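Dnab-like replicative helicase (Bacillus phage SPP1, PDB 3BH0) is a DnaB-family replicative helicase that probably hydrolyses ATP to unwind duplex DNA in the 5'-3' direction, represented here by its C-terminal ATPase domain. Local coordinates at residues D59-G64 with D288-T293; R265-D270 with F298-G303. All blocks are in the same frame, centred on the assembly; numbering follows the deposited sequence.

Both contacts lie at the surface of the ATPase domain, and both use the segment that holds strand 292-299, but at its two ends. Interaction 1 involves the loop leading into the strand, which meets the last turn of helix 56-62. Interaction 2 is at the far end, where the chain leaving the strand faces the end of strand 259-265 across the intervening strand 278-286. Their centres are 23 Å apart and they do not touch. Interaction 1 is apolar, a methionine laid against a proline and the backbone of a hairpin loop. Interaction 2 is mainly ionic, with one aspartate shared by an arginine and a lysine that themselves meet, and lies beside the probable Walker A loop.

Interaction 1: D59-G64 with D288-T293; sequences DRMTYG and DGPVGT
The loop of the beta-hairpin formed by strands 278-286 and 292-299 meets the C-terminal end of helix 56-62 here, through Pro290 and Met61. Residues 59-64 and 288-293 form no hydrogen bond with each other, and the 190 Å² they bury is carried mostly by the methionine. Met61 touches the loop at two levels. At its base, Met61 O lies 3.4 Å from Pro290 CD, and Met61 CB is 3.9 Å from Pro290 CG, so the outer atoms of the pyrrolidine ring sit against the final helical turn. Farther along, the side chain extends from the helix and then turns about the CG-SD bond (chi3 79°). This bend brings the methyl group to the backbone at Pro290 O and the Val291-Gly292 peptide. Met61 CE is 3.4 Å from Val291 C and 3.5 Å from Gly292 N, with the peptide group lying against the methyl. Gly292 adopts a backbone conformation poorly open to residues with a side chain, and the methyl packs close beside its main chain, while CB of Val291 points away from the helix. Met61 also touches Ile283 of the partner strand. The loop is held on its own side by Pro290 O, which is hydrogen-bonded to His286 ND1, and by backbone bonding between Gly292 and Ile283. The helix ends just past the contact. Tyr63 takes a positive phi, and Gly64 N donates to Thr62 OG1 at 3.1 Å (angle 146°), making an ST turn. The same OG1 is also bonded to Leu58 O, one turn back, which ties the turn to the helix that carries Met61. The arrangement is that of a helix C-terminus laid over the connection of a beta-hairpin, on the antiparallel side of a RecA-like P-loop NTPase sheet.

Interaction 2: R265-D270 with F298-G303; sequences RDDYYD and FIKEYG
Arg265 leaves its backbone with CG anti to the main-chain N (chi1 -169°) and bends at chi3, which turns the guanidinium toward Lys300, whose nearly straight chain approaches from the opposite direction and bends only at its end (chi4 65°). The two cationic ends meet closely. Lys300 NZ lies at the edge of the guanidinium, near its plane, 3.0 Å from Arg265 NE. Both atoms are donors, so this is a like-charge approach and not a bond. Lys300 CE is also near, 3.3 Å from Arg265 NH2. Asp267 probably eases the approach by offsetting part of the repulsion between the two cations: Asp267 OD1 forms a salt bridge with Arg265 NE at 3.1 Å, and Asp267 OD2 a longer one with Lys300 NZ at 3.6 Å. Its OD2 also accepts from Asn277 N, which fixes the carboxylate from the chain just before strand 278-286. Phe298 adds an apolar flank, its CD2 lying 4.1 Å from Arg265 CD, with the ring and guanidinium planes 61° apart. The CA of Lys300 sits 3.7 Å above one face of the same ring, toward its rim. On the same guanidinium of Arg265, NH1 is hydrogen-bonded to Ser78 O, in what is probably the Walker A loop. The contact therefore bridges neighbouring strand ends: strands 259-265 and 292-299 lie either side of strand 278-286, whose Val279 touches both Arg265 and Phe298, while Phe305 of strand 304-307 meets the Phe298 ring.

Interaction 1: D59-G64 with D288-T293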
# COMPACT_ATOMS: atom_id res chain seq x y z
N ASP A 59 -3.96 12.04 2.09
CA ASP A 59 -4.47 12.50 0.81
C ASP A 59 -4.40 14.03 0.70
O ASP A 59 -4.20 14.56 -0.39
CB ASP A 59 -5.90 11.99 0.56
CG ASP A 59 -5.98 10.47 0.53
OD1 ASP A 59 -4.93 9.82 0.37
OD2 ASP A 59 -7.09 9.91 0.68
N ARG A 60 -4.53 14.73 1.82
CA ARG A 60 -4.31 16.17 1.86
C ARG A 60 -2.89 16.51 1.42
O ARG A 60 -2.69 17.45 0.63
CB ARG A 60 -4.58 16.74 3.26
CG ARG A 60 -5.04 18.21 3.26
CD ARG A 60 -5.35 18.73 4.69
NE ARG A 60 -4.16 19.26 5.36
CZ ARG A 60 -4.16 19.92 6.53
NH1 ARG A 60 -5.29 20.15 7.20
NH2 ARG A 60 -3.01 20.36 7.05
N MET A 61 -1.90 15.76 1.91
CA MET A 61 -0.49 16.01 1.56
C MET A 61 -0.17 15.65 0.10
O MET A 61 0.57 16.39 -0.57
CB MET A 61 0.45 15.25 2.49
CG MET A 61 0.35 15.63 3.98
SD MET A 61 1.37 14.55 5.02
CE MET A 61 3.00 15.26 4.76
N THR A 62 -0.71 14.52 -0.37
CA THR A 62 -0.38 13.98 -1.69
C THR A 62 -1.33 14.44 -2.80
O THR A 62 -0.92 14.56 -3.95
CB THR A 62 -0.36 12.44 -1.68
OG1 THR A 62 -1.68 11.93 -1.41
CG2 THR A 62 0.66 11.88 -0.67
N TYR A 63 -2.59 14.70 -2.42
CA TYR A 63 -3.70 14.96 -3.35
C TYR A 63 -4.11 13.71 -4.13
O TYR A 63 -4.72 13.79 -5.19
CB TYR A 63 -3.49 16.21 -4.24
CG TYR A 63 -3.78 17.50 -3.47
CD1 TYR A 63 -2.75 18.30 -2.97
CD2 TYR A 63 -5.10 17.88 -3.18
CE1 TYR A 63 -3.01 19.45 -2.24
CE2 TYR A 63 -5.38 19.04 -2.44
CZ TYR A 63 -4.33 19.82 -1.99
OH TYR A 63 -4.59 20.96 -1.25
N GLY A 64 -3.78 12.55 -3.54
CA GLY A 64 -4.03 11.24 -4.15
C GLY A 64 -2.79 10.71 -4.85
O GLY A 64 -1.86 11.46 -5.16
N ASP A 288 6.77 15.35 -5.07
CA ASP A 288 5.95 16.45 -5.56
C ASP A 288 5.08 17.00 -4.42
O ASP A 288 3.88 17.19 -4.60
CB ASP A 288 5.07 15.94 -6.71
CG ASP A 288 4.62 17.05 -7.67
OD1 ASP A 288 5.46 17.93 -8.02
OD2 ASP A 288 3.43 17.03 -8.08
N GLY A 289 5.67 17.26 -3.26
CA GLY A 289 4.91 17.74 -2.13
C GLY A 289 5.60 17.64 -0.79
O GLY A 289 6.78 17.30 -0.73
N PRO A 290 4.85 17.92 0.30
CA PRO A 290 5.38 18.06 1.67
C PRO A 290 5.72 16.71 2.34
O PRO A 290 5.05 15.71 2.09
CB PRO A 290 4.21 18.71 2.43
CG PRO A 290 2.97 18.19 1.73
CD PRO A 290 3.37 18.09 0.26
N VAL A 291 6.76 16.69 3.17
CA VAL A 291 6.91 15.57 4.08
C VAL A 291 6.25 15.88 5.42
O VAL A 291 5.84 17.02 5.68
CB VAL A 291 8.39 15.05 4.23
CG1 VAL A 291 8.89 14.48 2.91
CG2 VAL A 291 9.34 16.11 4.82
N GLY A 292 6.12 14.85 6.25
CA GLY A 292 5.57 15.01 7.59
C GLY A 292 4.91 13.73 8.04
O GLY A 292 4.88 12.75 7.30
N THR A 293 4.36 13.77 9.25
CA THR A 293 3.79 12.61 9.91
C THR A 293 2.29 12.74 9.98
O THR A 293 1.77 13.81 10.28
CB THR A 293 4.37 12.47 11.34
OG1 THR A 293 5.78 12.22 11.28
CG2 THR A 293 3.69 11.35 12.12

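Interaction 2: R265-D270 with F298-G303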
# COMPACT_ATOMS: atom_id res chain seq x y z
N ARG A 265 4.46 2.33 15.39
CA ARG A 265 3.43 2.17 16.42
C ARG A 265 4.13 2.25 17.78
O ARG A 265 4.73 1.28 18.23
CB ARG A 265 2.73 0.84 16.19
CG ARG A 265 1.48 0.63 16.99
CD ARG A 265 0.89 -0.73 16.69
NE ARG A 265 0.58 -1.43 17.93
CZ ARG A 265 1.18 -2.54 18.35
NH1 ARG A 265 2.12 -3.13 17.62
NH2 ARG A 265 0.83 -3.07 19.51
N ASP A 266 4.09 3.43 18.41
CA ASP A 266 4.91 3.71 19.61
C ASP A 266 4.72 2.70 20.75
O ASP A 266 5.68 2.39 21.47
CB ASP A 266 4.70 5.15 20.13
CG ASP A 266 5.75 5.57 21.17
OD1 ASP A 266 6.60 6.44 20.89
OD2 ASP A 266 5.75 5.04 22.29
N ASP A 267 3.49 2.19 20.90
CA ASP A 267 3.17 1.33 22.05
C ASP A 267 3.65 -0.12 21.90
O ASP A 267 3.55 -0.90 22.85
CB ASP A 267 1.67 1.44 22.46
CG ASP A 267 0.71 0.91 21.40
OD1 ASP A 267 1.17 0.32 20.40
OD2 ASP A 267 -0.52 1.08 21.58
N TYR A 268 4.17 -0.45 20.72
CA TYR A 268 4.94 -1.68 20.55
C TYR A 268 6.27 -1.56 21.30
O TYR A 268 6.72 -2.52 21.89
CB TYR A 268 5.21 -1.99 19.07
CG TYR A 268 5.96 -3.29 18.86
CD1 TYR A 268 5.28 -4.51 18.89
CD2 TYR A 268 7.34 -3.30 18.64
CE1 TYR A 268 5.95 -5.72 18.72
CE2 TYR A 268 8.02 -4.51 18.45
CZ TYR A 268 7.32 -5.72 18.49
OH TYR A 268 7.97 -6.93 18.31
N TYR A 269 6.87 -0.38 21.27
CA TYR A 269 8.20 -0.15 21.81
C TYR A 269 8.23 0.30 23.28
O TYR A 269 9.02 -0.22 24.08
CB TYR A 269 8.98 0.83 20.93
CG TYR A 269 9.37 0.24 19.59
CD1 TYR A 269 10.20 -0.89 19.52
CD2 TYR A 269 8.91 0.80 18.41
CE1 TYR A 269 10.55 -1.44 18.30
CE2 TYR A 269 9.25 0.25 17.19
CZ TYR A 269 10.07 -0.87 17.14
OH TYR A 269 10.42 -1.41 15.93
N ASP A 270 7.40 1.27 23.63
CA ASP A 270 7.29 1.72 25.01
C ASP A 270 5.88 1.44 25.48
O ASP A 270 4.92 1.97 24.93
CB ASP A 270 7.64 3.21 25.12
CG ASP A 270 7.03 3.87 26.36
OD1 ASP A 270 6.74 3.18 27.36
OD2 ASP A 270 6.84 5.10 26.31
N PHE A 298 -5.41 3.04 15.43
CA PHE A 298 -5.35 1.70 14.90
C PHE A 298 -6.25 0.82 15.74
O PHE A 298 -6.06 0.72 16.96
CB PHE A 298 -3.90 1.21 14.94
CG PHE A 298 -3.73 -0.23 14.56
CD1 PHE A 298 -4.30 -0.73 13.39
CD2 PHE A 298 -2.96 -1.08 15.35
CE1 PHE A 298 -4.11 -2.06 13.02
CE2 PHE A 298 -2.77 -2.41 14.98
CZ PHE A 298 -3.34 -2.90 13.82
N ILE A 299 -7.23 0.20 15.11
CA ILE A 299 -8.11 -0.74 15.80
C ILE A 299 -7.56 -2.13 15.53
O ILE A 299 -7.92 -2.79 14.55
CB ILE A 299 -9.62 -0.62 15.39
CG1 ILE A 299 -10.12 0.84 15.42
CG2 ILE A 299 -10.51 -1.54 16.24
CD1 ILE A 299 -9.74 1.66 16.66
N LYS A 300 -6.67 -2.54 16.43
CA LYS A 300 -5.94 -3.80 16.37
C LYS A 300 -6.83 -4.97 15.98
O LYS A 300 -6.68 -5.55 14.90
CB LYS A 300 -5.24 -4.06 17.71
CG LYS A 300 -4.06 -3.14 17.97
CD LYS A 300 -3.76 -2.90 19.46
CE LYS A 300 -2.34 -2.29 19.66
NZ LYS A 300 -2.16 -0.90 19.10
N GLU A 301 -7.78 -5.29 16.86
CA GLU A 301 -8.67 -6.43 16.72
C GLU A 301 -9.34 -6.55 15.34
O GLU A 301 -9.74 -7.64 14.93
CB GLU A 301 -9.72 -6.38 17.84
CG GLU A 301 -10.69 -5.19 17.72
CD GLU A 301 -11.62 -5.03 18.91
OE1 GLU A 301 -11.87 -6.04 19.61
OE2 GLU A 301 -12.10 -3.88 19.14
N TYR A 302 -9.48 -5.44 14.63
CA TYR A 302 -10.16 -5.47 13.34
C TYR A 302 -9.24 -5.16 12.15
O TYR A 302 -9.66 -5.26 11.00
CB TYR A 302 -11.39 -4.55 13.34
CG TYR A 302 -12.44 -4.88 14.38
CD1 TYR A 302 -12.95 -6.18 14.51
CD2 TYR A 302 -12.96 -3.89 15.20
CE1 TYR A 302 -13.94 -6.48 15.46
CE2 TYR A 302 -13.94 -4.17 16.16
CZ TYR A 302 -14.43 -5.47 16.28
OH TYR A 302 -15.41 -5.73 17.22
N GLY A 303 -8.00 -4.78 12.44
CA GLY A 303 -7.05 -4.37 11.42
C GLY A 303 -7.56 -3.15 10.68
O GLY A 303 -7.35 -3.00 9.47